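Local structure of penicillin-binding protein PbpB (6KGU) at residues 291-296 and 313-318; 297-302 and 375-380; 304-309 and 323-328; 456-461 and 557-562. The protein synthesises cross-linked peptidoglycan from lipid intermediates for the cell wall of Mycobacterium tuberculosis, its penicillin-sensitive transpeptidase domain linking the peptide subunits. One frame throughout, in Å; residues are numbered along the deposited sequence.

Contact 1 (291-296 and 313-318); sequences LQVPGS and MPYTTT
In Val293, chi1 of -174° puts CG1 anti to the backbone N and leaves CG2 beside that N, next to the ring of Tyr315, which sits beside its own N (chi1 -60°); the two side chains cross at about a right angle. Touching is confined to one corner of the ring, where CD2 of Tyr315 lies 3.8 Å from CB of Val293, with CG2 of the valine almost as near. CB of Met313 sits over one ring face, offset toward the rim, and the phenol OH is hydrogen-bonded to Trp308 NE1. CD1 of Leu291 packs 3.5 Å from OG1 of Thr317, a hydroxyl hydrogen-bonded to Ser285.

The backbones join in a single antiparallel bridge, with Val293 and Met313 as a hydrogen-bonded pair. Val293 N donates to Met313 O at 2.9 Å, and Met313 N returns a bond of equal length to Val293 O. Two residues further along each strand, Leu291 N donates to Tyr315 O at 2.8 Å. Pro314 stands between these bonds as the centre of an inverse gamma turn. Its CA also approaches O of Leu291 to 3.2 Å, with 156° at the hydrogen, the geometry of a CA-H...O contact.

Beyond the turn the chain enters helix 317-323, for which Thr316 is the N-cap residue: its OG1 accepts from Gly319 N and is also hydrogen-bonded to Val558 O. Leu291 packs further on Val320 of that helix and on Arg335 of helix 326-336.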
# COMPACT_ATOMS: atom_id res chain seq x y z
N LEU A 291 -25.43 13.06 -11.94
CA LEU A 291 -25.47 14.06 -10.88
C LEU A 291 -25.38 15.46 -11.47
O LEU A 291 -25.22 15.64 -12.68
CB LEU A 291 -24.33 13.80 -9.89
CG LEU A 291 -24.28 12.35 -9.41
CD1 LEU A 291 -22.90 12.04 -8.84
CD2 LEU A 291 -25.37 12.10 -8.38
N GLN A 292 -25.48 16.47 -10.61
CA GLN A 292 -25.27 17.87 -10.96
C GLN A 292 -24.24 18.41 -9.98
O GLN A 292 -24.54 18.61 -8.80
CB GLN A 292 -26.57 18.67 -10.89
CG GLN A 292 -27.71 18.13 -11.78
CD GLN A 292 -27.29 17.99 -13.24
OE1 GLN A 292 -26.63 18.85 -13.80
NE2 GLN A 292 -27.68 16.87 -13.86
N VAL A 293 -23.02 18.65 -10.46
CA VAL A 293 -21.91 18.91 -9.55
C VAL A 293 -21.41 20.34 -9.78
O VAL A 293 -20.83 20.64 -10.83
CB VAL A 293 -20.78 17.88 -9.76
CG1 VAL A 293 -19.67 18.06 -8.71
CG2 VAL A 293 -21.38 16.45 -9.70
N PRO A 294 -21.63 21.25 -8.83
CA PRO A 294 -21.08 22.61 -8.96
C PRO A 294 -19.58 22.63 -8.72
O PRO A 294 -18.98 21.67 -8.22
CB PRO A 294 -21.81 23.39 -7.86
CG PRO A 294 -22.21 22.35 -6.86
CD PRO A 294 -22.52 21.11 -7.66
N GLY A 295 -18.98 23.77 -9.05
CA GLY A 295 -17.54 23.91 -8.90
C GLY A 295 -17.09 24.04 -7.46
O GLY A 295 -15.92 23.79 -7.16
N SER A 296 -17.99 24.43 -6.57
CA SER A 296 -17.63 24.55 -5.17
C SER A 296 -18.90 24.50 -4.36
O SER A 296 -19.99 24.76 -4.87
CB SER A 296 -16.86 25.85 -4.89
OG SER A 296 -17.53 26.96 -5.44
N MET A 313 -21.76 20.59 -13.61
CA MET A 313 -21.44 19.55 -14.58
C MET A 313 -22.28 18.30 -14.35
O MET A 313 -22.42 17.85 -13.21
CB MET A 313 -19.96 19.18 -14.52
CG MET A 313 -19.02 20.24 -15.09
SD MET A 313 -19.12 20.29 -16.89
CE MET A 313 -20.33 21.54 -17.14
N PRO A 314 -22.81 17.68 -15.44
CA PRO A 314 -23.54 16.40 -15.34
C PRO A 314 -22.60 15.20 -15.23
O PRO A 314 -22.62 14.29 -16.06
CB PRO A 314 -24.36 16.40 -16.63
CG PRO A 314 -23.44 17.10 -17.64
CD PRO A 314 -22.70 18.16 -16.84
N TYR A 315 -21.73 15.21 -14.22
CA TYR A 315 -20.91 14.04 -13.95
C TYR A 315 -21.81 12.90 -13.48
O TYR A 315 -22.73 13.10 -12.69
CB TYR A 315 -19.85 14.34 -12.88
CG TYR A 315 -18.88 15.44 -13.24
CD1 TYR A 315 -18.41 15.58 -14.55
CD2 TYR A 315 -18.44 16.35 -12.29
CE1 TYR A 315 -17.53 16.60 -14.88
CE2 TYR A 315 -17.57 17.37 -12.62
CZ TYR A 315 -17.12 17.50 -13.91
OH TYR A 315 -16.25 18.51 -14.23
N THR A 316 -21.54 11.70 -13.97
CA THR A 316 -22.12 10.53 -13.34
C THR A 316 -21.41 10.26 -12.02
O THR A 316 -20.35 10.81 -11.73
CB THR A 316 -22.02 9.30 -14.23
OG1 THR A 316 -20.64 9.03 -14.50
CG2 THR A 316 -22.81 9.49 -15.54
N THR A 317 -22.00 9.38 -11.21
CA THR A 317 -21.31 8.89 -10.03
C THR A 317 -19.96 8.29 -10.42
O THR A 317 -18.93 8.58 -9.79
CB THR A 317 -22.20 7.87 -9.33
OG1 THR A 317 -23.34 8.55 -8.79
CG2 THR A 317 -21.47 7.15 -8.22
N THR A 318 -19.94 7.48 -11.47
CA THR A 318 -18.67 6.98 -12.01
C THR A 318 -17.70 8.12 -12.31
O THR A 318 -16.54 8.09 -11.88
CB THR A 318 -18.96 6.14 -13.27
OG1 THR A 318 -19.61 4.93 -12.86
CG2 THR A 318 -17.67 5.79 -14.02

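Contact 2 (297-302 and 375-380); sequences IQMGGV and STFANL
Phe377 carries the ring of this contact, and across the two segments it is met by the methyl CE of Met299. The approach is oblique: CE of Met299 lies 3.6 Å from CD2 and 4.0 Å from CE2 of the phenylalanine. Pro338, at the start of helix 338-347, also packs against this ring.

Met299 reaches that far because its side chain is fully extended, with CG anti to the backbone N (chi1 179°) and no bend beyond it. Nearer its root, CG lies 4.0 Å from CB of Ala378. The same alanine methyl takes CG1 of Val302 at 3.9 Å and O of Met299 at 3.7 Å, and thus fits between the two residues that flank the turn.

That turn, Met299 to Val302, is a type I' beta turn, the tight reversal of a two-residue beta hairpin joining strands 296-299 and 302-305. Gly300 and Gly301 occupy its corners, both with positive phi, and reciprocal backbone bonds between Met299 and Val302 close it. At the corner, O of Gly300 rests 3.5 Å from CB of Ser375.

No hydrogen bond passes between the segments; within the second, Thr376 O accepts from both Asn379 N and Leu380 N. The hairpin tip is therefore held to the 375-380 loop by van der Waals contact over a modest 257 Å², without directional polar bonds to fix it.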
# COMPACT_ATOMS: atom_id res chain seq x y z
N ILE A 297 -18.76 24.15 -3.08
CA ILE A 297 -19.88 24.19 -2.15
C ILE A 297 -19.39 24.63 -0.78
O ILE A 297 -18.20 24.51 -0.45
CB ILE A 297 -20.62 22.84 -2.02
CG1 ILE A 297 -19.68 21.74 -1.52
CG2 ILE A 297 -21.31 22.45 -3.32
CD1 ILE A 297 -20.43 20.49 -1.11
N GLN A 298 -20.33 25.12 0.01
CA GLN A 298 -20.13 25.41 1.42
C GLN A 298 -20.66 24.24 2.23
O GLN A 298 -21.85 23.92 2.16
CB GLN A 298 -20.86 26.70 1.82
CG GLN A 298 -20.48 27.91 0.99
CD GLN A 298 -19.05 28.33 1.21
OE1 GLN A 298 -18.38 28.82 0.30
NE2 GLN A 298 -18.56 28.14 2.44
N MET A 299 -19.79 23.59 2.99
CA MET A 299 -20.19 22.44 3.77
C MET A 299 -19.47 22.48 5.10
O MET A 299 -18.28 22.78 5.15
CB MET A 299 -19.88 21.13 3.01
CG MET A 299 -20.25 19.88 3.76
SD MET A 299 -20.04 18.38 2.78
CE MET A 299 -20.39 17.14 4.02
N GLY A 300 -20.19 22.20 6.18
CA GLY A 300 -19.56 22.16 7.49
C GLY A 300 -18.83 23.44 7.85
O GLY A 300 -17.83 23.39 8.58
N GLY A 301 -19.29 24.58 7.35
CA GLY A 301 -18.67 25.86 7.61
C GLY A 301 -17.52 26.22 6.70
O GLY A 301 -17.02 27.34 6.78
N VAL A 302 -17.09 25.31 5.82
CA VAL A 302 -15.91 25.53 5.00
C VAL A 302 -16.30 25.45 3.52
O VAL A 302 -17.39 25.00 3.16
CB VAL A 302 -14.78 24.54 5.36
CG1 VAL A 302 -15.06 23.15 4.78
CG2 VAL A 302 -13.42 25.08 4.93
N SER A 375 -16.44 20.64 10.83
CA SER A 375 -15.85 20.60 9.50
C SER A 375 -15.15 19.28 9.17
O SER A 375 -14.68 19.12 8.03
CB SER A 375 -14.86 21.75 9.34
OG SER A 375 -13.71 21.52 10.14
N THR A 376 -15.04 18.35 10.13
CA THR A 376 -14.42 17.05 9.87
C THR A 376 -15.07 16.34 8.69
O THR A 376 -14.37 15.83 7.80
CB THR A 376 -14.53 16.16 11.11
OG1 THR A 376 -14.14 16.90 12.26
CG2 THR A 376 -13.64 14.93 10.94
N PHE A 377 -16.40 16.28 8.68
CA PHE A 377 -17.11 15.53 7.65
C PHE A 377 -16.95 16.15 6.27
O PHE A 377 -17.12 15.45 5.27
CB PHE A 377 -18.60 15.42 8.01
CG PHE A 377 -19.34 14.38 7.20
CD1 PHE A 377 -18.80 13.12 7.00
CD2 PHE A 377 -20.58 14.66 6.64
CE1 PHE A 377 -19.48 12.16 6.28
CE2 PHE A 377 -21.27 13.70 5.91
CZ PHE A 377 -20.73 12.45 5.73
N ALA A 378 -16.61 17.43 6.18
CA ALA A 378 -16.29 18.03 4.90
C ALA A 378 -14.87 17.70 4.43
O ALA A 378 -14.52 18.04 3.30
CB ALA A 378 -16.44 19.55 4.96
N ASN A 379 -14.05 17.07 5.27
CA ASN A 379 -12.66 16.81 4.96
C ASN A 379 -12.34 15.33 4.78
O ASN A 379 -11.70 14.95 3.79
CB ASN A 379 -11.76 17.40 6.05
CG ASN A 379 -11.73 18.93 6.01
OD1 ASN A 379 -12.02 19.58 7.01
ND2 ASN A 379 -11.40 19.49 4.86
N LEU A 380 -12.75 14.49 5.73
CA LEU A 380 -12.43 13.06 5.68
C LEU A 380 -12.81 12.39 4.36
O LEU A 380 -11.98 11.64 3.82
CB LEU A 380 -13.10 12.32 6.85
CG LEU A 380 -12.61 12.60 8.26
CD1 LEU A 380 -13.20 11.59 9.24
CD2 LEU A 380 -11.07 12.62 8.31

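Contact 3 (304-309 and 323-328); sequences VHDAWE and KSSNVG. With AZR (2-({[(1Z)-1-(2-amino-1,3-thiazol-4-yl)-2-oxo-2-{[(2S,3S)-1-oxo-3-(sulfoamino)butan-2-yl]amino}ethylidene]amino}oxy)-2-methylpropanoic acid), chain B.
Asp306 provides the polar grip. Its OD1 accepts from Val327 N at 2.8 Å in a nearly straight bond (175° at the hydrogen), and its OD2 takes the hydroxyl of Ser325 at 2.7 Å. Both donors come syn to the carboxylate. OD2 is also hydrogen-bonded to His310 NE2. Ser325 is the N-cap of helix 326-336, its OG accepting from Gly328 N at 2.8 Å. A water links Ala307 N to Ser324 O.

Packing contacts flank this grip. Trp308 has chi1 62°, swinging its indole so that CH2 lies 3.3 Å from Lys323 O, while Ser324 O lies at the ring edge. Apolar contact is made by CG1 of Val304 with CB of Asn326 at 4.0 Å.

Bonds to the bound, ring-opened aztreonam arise from Ser324 and Asn326, first and last of the Ser-Ser-Asn run matching the SxN motif of penicillin-binding proteins. N12 of the ligand donates to Ser324 OG at 2.9 Å, and Asn326 ND2 to O10 at a doubtfully short 2.5 Å. Lys272 NZ is hydrogen-bonded to Ser324 OG and Asn326 OD1.

As a second-shell residue, Asp306 probably helps to position the backbone that carries Ser324 and Asn326, and the helix end probably stabilises its carboxylate.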
# COMPACT_ATOMS: atom_id res chain seq x y z
N VAL A 304 -15.39 23.99 -0.15
CA VAL A 304 -14.72 22.92 -0.88
C VAL A 304 -14.86 23.21 -2.37
O VAL A 304 -15.95 23.53 -2.84
CB VAL A 304 -15.28 21.54 -0.53
CG1 VAL A 304 -14.30 20.47 -0.98
CG2 VAL A 304 -15.52 21.45 0.95
N HIS A 305 -13.74 23.11 -3.09
CA HIS A 305 -13.64 23.47 -4.49
C HIS A 305 -12.99 22.30 -5.21
O HIS A 305 -12.15 21.60 -4.65
CB HIS A 305 -12.84 24.77 -4.66
CG HIS A 305 -12.91 25.39 -6.02
ND1 HIS A 305 -12.95 26.76 -6.23
CD2 HIS A 305 -12.94 24.84 -7.26
CE1 HIS A 305 -13.00 27.00 -7.53
NE2 HIS A 305 -13.00 25.86 -8.18
N ASP A 306 -13.40 22.07 -6.45
CA ASP A 306 -12.73 21.05 -7.24
C ASP A 306 -11.38 21.57 -7.75
O ASP A 306 -11.10 22.77 -7.74
CB ASP A 306 -13.63 20.60 -8.38
CG ASP A 306 -14.69 19.58 -7.93
OD1 ASP A 306 -14.59 19.08 -6.79
OD2 ASP A 306 -15.60 19.28 -8.71
N ALA A 307 -10.52 20.65 -8.17
CA ALA A 307 -9.18 21.04 -8.60
C ALA A 307 -9.16 21.69 -9.98
O ALA A 307 -8.07 22.01 -10.48
CB ALA A 307 -8.25 19.83 -8.60
N TRP A 308 -10.31 21.86 -10.62
CA TRP A 308 -10.41 22.59 -11.87
C TRP A 308 -11.65 23.46 -11.78
O TRP A 308 -12.59 23.14 -11.06
CB TRP A 308 -10.47 21.65 -13.11
CG TRP A 308 -11.66 20.70 -13.16
CD1 TRP A 308 -12.74 20.79 -14.01
CD2 TRP A 308 -11.87 19.52 -12.37
NE1 TRP A 308 -13.61 19.75 -13.77
CE2 TRP A 308 -13.10 18.96 -12.77
CE3 TRP A 308 -11.13 18.89 -11.35
CZ2 TRP A 308 -13.63 17.79 -12.19
CZ3 TRP A 308 -11.66 17.72 -10.77
CH2 TRP A 308 -12.89 17.19 -11.20
N GLU A 309 -11.62 24.60 -12.46
CA GLU A 309 -12.76 25.51 -12.40
C GLU A 309 -13.85 24.97 -13.32
O GLU A 309 -13.58 24.58 -14.46
CB GLU A 309 -12.34 26.93 -12.78
CG GLU A 309 -13.12 28.05 -12.04
CD GLU A 309 -12.79 28.16 -10.55
OE1 GLU A 309 -11.68 27.74 -10.17
OE2 GLU A 309 -13.63 28.67 -9.77
N LYS A 323 -13.04 11.38 -12.38
CA LYS A 323 -12.44 12.70 -12.53
C LYS A 323 -11.96 13.27 -11.20
O LYS A 323 -11.24 14.28 -11.20
CB LYS A 323 -13.42 13.69 -13.17
CG LYS A 323 -13.71 13.37 -14.65
CD LYS A 323 -14.33 14.53 -15.41
CE LYS A 323 -14.74 14.12 -16.83
NZ LYS A 323 -13.56 13.72 -17.68
N SER A 324 -12.33 12.64 -10.09
CA SER A 324 -11.94 13.05 -8.74
C SER A 324 -12.50 14.43 -8.39
O SER A 324 -11.77 15.37 -8.06
CB SER A 324 -10.42 13.00 -8.56
OG SER A 324 -10.07 12.75 -7.19
N SER A 325 -13.83 14.55 -8.48
CA SER A 325 -14.53 15.74 -8.01
C SER A 325 -14.68 15.66 -6.50
O SER A 325 -15.35 14.75 -5.99
CB SER A 325 -15.89 15.87 -8.69
OG SER A 325 -16.67 16.90 -8.07
N ASN A 326 -13.99 16.55 -5.77
CA ASN A 326 -14.19 16.67 -4.33
C ASN A 326 -15.63 17.06 -4.01
O ASN A 326 -16.23 16.53 -3.07
CB ASN A 326 -13.25 17.72 -3.71
CG ASN A 326 -11.78 17.29 -3.72
OD1 ASN A 326 -11.43 16.14 -3.96
ND2 ASN A 326 -10.91 18.25 -3.43
N VAL A 327 -16.18 18.01 -4.76
CA VAL A 327 -17.55 18.45 -4.54
C VAL A 327 -18.53 17.30 -4.75
O VAL A 327 -19.43 17.06 -3.93
CB VAL A 327 -17.89 19.65 -5.45
CG1 VAL A 327 -19.38 19.97 -5.39
CG2 VAL A 327 -17.04 20.88 -5.05
N GLY A 328 -18.37 16.57 -5.85
CA GLY A 328 -19.23 15.41 -6.08
C GLY A 328 -19.09 14.38 -4.98
O GLY A 328 -20.07 13.77 -4.55
C7 AZR B . -7.58 16.77 -7.24
S8 AZR B . -6.29 16.40 1.13
O9 AZR B . -6.39 13.66 -4.22
O10 AZR B . -8.40 17.85 -3.39
O11 AZR B . -5.72 19.21 -4.33
N12 AZR B . -7.57 14.29 -7.08
N13 AZR B . -6.80 16.40 -4.12
N14 AZR B . -5.43 18.94 -2.96
N15 AZR B . -4.92 18.01 -0.36
N16 AZR B . -3.98 17.63 1.77
S17 AZR B . -6.62 13.54 -8.12
C18 AZR B . -7.16 15.55 -6.43
C19 AZR B . -7.65 15.58 -4.97
C20 AZR B . -7.48 14.13 -4.45
C21 AZR B . -7.25 17.42 -3.36
C22 AZR B . -6.21 18.04 -2.50
C23 AZR B . -4.86 20.17 -4.91
C24 AZR B . -6.02 17.59 -1.10
C25 AZR B . -6.86 16.73 -0.46
C26 AZR B . -4.93 17.46 0.84
C27 AZR B . -3.50 19.49 -5.02
C28 AZR B . -5.38 20.60 -6.27
C29 AZR B . -4.79 21.37 -3.97
O30 AZR B . -5.62 21.60 -3.12
O31 AZR B . -3.78 22.15 -4.22
O32 AZR B . -6.58 14.29 -9.32
O33 AZR B . -7.36 12.22 -8.49
O34 AZR B . -5.44 13.17 -7.43
O HOH W 1 -11.41 18.06 -7.30

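Contact 4 (456-461 and 557-562); sequences GYQQGT and LVLQAT. With AZR (2-({[(1Z)-1-(2-amino-1,3-thiazol-4-yl)-2-oxo-2-{[(2S,3S)-1-oxo-3-(sulfoamino)butan-2-yl]amino}ethylidene]amino}oxy)-2-methylpropanoic acid), chain B.
Gln458 gives the contact its tight part, laying its amide along the backbone of Leu559 and Gln560. OE1 accepts twice, from Leu559 N at 2.8 Å and from Gln560 N at 3.1 Å, the latter in the carbonyl plane on a lone pair. NE2 donates to Gln560 O at 3.0 Å, again on a lone pair and close to the plane of the amide. Three bonds fix this group's rotation, and it pairs with Gln560 as a peptide group would. A bend in the side chain (chi2 -55°) carries it there. Beside it Leu559, buried, places CD2 3.6 Å from Gln459 O. Lys323 NZ is hydrogen-bonded to the carbonyls of Tyr457 and Gln459.

The other side is looser. Tyr457 is exposed, and its CD1 meets NE2 of Gln560 at 3.6 Å, ring and amide planes standing 85° apart; no hydrogen bond accompanies the approach.

Residues 456-459 form a type I beta turn, from which the chain runs to Thr461 at the antibiotic pocket, where its OG1 is 3.7 Å from O33 of the ligand and hydrogen-bonded to Thr476 OG1. This is a surface docking of the C-terminal tail on a loop of the transpeptidase domain that leads into the active-site cleft.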
# COMPACT_ATOMS: atom_id res chain seq x y z
N GLY A 456 -11.27 14.23 -24.31
CA GLY A 456 -11.23 14.70 -22.94
C GLY A 456 -12.44 14.34 -22.10
O GLY A 456 -12.31 14.08 -20.90
N TYR A 457 -13.62 14.31 -22.73
CA TYR A 457 -14.86 14.27 -21.96
C TYR A 457 -14.94 13.02 -21.08
O TYR A 457 -15.33 13.11 -19.92
CB TYR A 457 -16.06 14.38 -22.89
CG TYR A 457 -16.19 15.74 -23.55
CD1 TYR A 457 -16.36 16.90 -22.78
CD2 TYR A 457 -16.15 15.88 -24.94
CE1 TYR A 457 -16.47 18.15 -23.38
CE2 TYR A 457 -16.26 17.14 -25.54
CZ TYR A 457 -16.42 18.26 -24.75
OH TYR A 457 -16.53 19.51 -25.33
N GLN A 458 -14.56 11.86 -21.61
CA GLN A 458 -14.68 10.62 -20.85
C GLN A 458 -13.34 10.08 -20.37
O GLN A 458 -13.15 8.86 -20.29
CB GLN A 458 -15.42 9.54 -21.66
CG GLN A 458 -16.69 9.98 -22.37
CD GLN A 458 -17.71 10.62 -21.44
OE1 GLN A 458 -17.73 10.35 -20.23
NE2 GLN A 458 -18.55 11.47 -22.00
N GLN A 459 -12.40 10.97 -20.05
CA GLN A 459 -11.08 10.55 -19.57
C GLN A 459 -11.00 10.70 -18.06
O GLN A 459 -11.43 11.71 -17.51
CB GLN A 459 -9.98 11.37 -20.23
CG GLN A 459 -8.57 10.92 -19.85
CD GLN A 459 -7.57 11.34 -20.90
OE1 GLN A 459 -7.66 10.90 -22.05
NE2 GLN A 459 -6.64 12.21 -20.53
N GLY A 460 -10.44 9.69 -17.39
CA GLY A 460 -10.17 9.75 -15.97
C GLY A 460 -8.88 10.49 -15.66
O GLY A 460 -8.19 11.00 -16.53
N THR A 461 -8.57 10.57 -14.36
CA THR A 461 -7.37 11.27 -13.91
C THR A 461 -6.08 10.48 -14.19
O THR A 461 -5.00 11.08 -14.17
CB THR A 461 -7.46 11.57 -12.42
OG1 THR A 461 -7.70 10.34 -11.71
CG2 THR A 461 -8.58 12.58 -12.10
N LEU A 557 -16.84 3.56 -20.42
CA LEU A 557 -17.63 4.05 -19.30
C LEU A 557 -17.97 5.52 -19.51
O LEU A 557 -17.20 6.27 -20.12
CB LEU A 557 -16.86 3.87 -17.98
CG LEU A 557 -16.41 2.46 -17.55
CD1 LEU A 557 -15.21 1.93 -18.35
CD2 LEU A 557 -16.06 2.43 -16.07
N VAL A 558 -19.13 5.93 -19.02
CA VAL A 558 -19.56 7.31 -19.12
C VAL A 558 -19.31 8.01 -17.80
O VAL A 558 -19.92 7.67 -16.77
CB VAL A 558 -21.04 7.42 -19.53
CG1 VAL A 558 -21.42 8.89 -19.59
CG2 VAL A 558 -21.27 6.73 -20.88
N LEU A 559 -18.43 9.01 -17.84
CA LEU A 559 -18.08 9.85 -16.70
C LEU A 559 -18.84 11.16 -16.69
O LEU A 559 -19.03 11.76 -15.62
CB LEU A 559 -16.58 10.16 -16.70
CG LEU A 559 -15.54 9.05 -16.47
CD1 LEU A 559 -15.58 7.98 -17.56
CD2 LEU A 559 -14.13 9.67 -16.37
N GLN A 560 -19.25 11.62 -17.87
CA GLN A 560 -19.89 12.91 -18.03
C GLN A 560 -21.02 12.72 -19.04
O GLN A 560 -20.78 12.24 -20.15
CB GLN A 560 -18.88 13.94 -18.53
CG GLN A 560 -19.33 15.36 -18.54
CD GLN A 560 -18.23 16.28 -19.05
OE1 GLN A 560 -17.07 16.17 -18.66
NE2 GLN A 560 -18.60 17.20 -19.95
N ALA A 561 -22.23 13.06 -18.63
CA ALA A 561 -23.42 12.89 -19.45
C ALA A 561 -23.57 14.12 -20.36
O ALA A 561 -22.62 14.88 -20.55
CB ALA A 561 -24.64 12.66 -18.56
N THR A 562 -24.76 14.33 -20.91
CA THR A 562 -25.06 15.55 -21.65
C THR A 562 -25.40 16.66 -20.66
O THR A 562 -24.96 17.80 -20.82
CB THR A 562 -26.24 15.34 -22.63
OG1 THR A 562 -25.93 14.26 -23.53
CG2 THR A 562 -26.52 16.61 -23.45
C7 AZR B . -7.58 16.77 -7.24
S8 AZR B . -6.29 16.40 1.13
O9 AZR B . -6.39 13.66 -4.22
O10 AZR B . -8.40 17.85 -3.39
O11 AZR B . -5.72 19.21 -4.33
N12 AZR B . -7.57 14.29 -7.08
N13 AZR B . -6.80 16.40 -4.12
N14 AZR B . -5.43 18.94 -2.96
N15 AZR B . -4.92 18.01 -0.36
N16 AZR B . -3.98 17.63 1.77
S17 AZR B . -6.62 13.54 -8.12
C18 AZR B . -7.16 15.55 -6.43
C19 AZR B . -7.65 15.58 -4.97
C20 AZR B . -7.48 14.13 -4.45
C21 AZR B . -7.25 17.42 -3.36
C22 AZR B . -6.21 18.04 -2.50
C23 AZR B . -4.86 20.17 -4.91
C24 AZR B . -6.02 17.59 -1.10
C25 AZR B . -6.86 16.73 -0.46
C26 AZR B . -4.93 17.46 0.84
C27 AZR B . -3.50 19.49 -5.02
C28 AZR B . -5.38 20.60 -6.27
C29 AZR B . -4.79 21.37 -3.97
O30 AZR B . -5.62 21.60 -3.12
O31 AZR B . -3.78 22.15 -4.22
O32 AZR B . -6.58 14.29 -9.32
O33 AZR B . -7.36 12.22 -8.49
O34 AZR B . -5.44 13.17 -7.43

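In the fold
From the N-terminal side, the chain first passes 291-296 and runs directly into 297-302, the hairpin whose second strand opens contact 3. Contact 1 closes at 313-318, contact 3 at 323-328 and contact 2 only at 375-380. Contact 1 therefore crosses both 2 and 3, whereas contact 3 falls wholly within the span of contact 2. Contact 4 follows in series, joining 456-461 to the tail. Backbone bonds connect them spatially, Ile297 O to Val304 N and Pro314 O to Ala561 N, and contacts 1 and 4 each also touch contact 3. Together they tie the hairpin, helices 317-323 and 326-336 and the C-terminal tail; only contacts 3 and 4 reach the antibiotic.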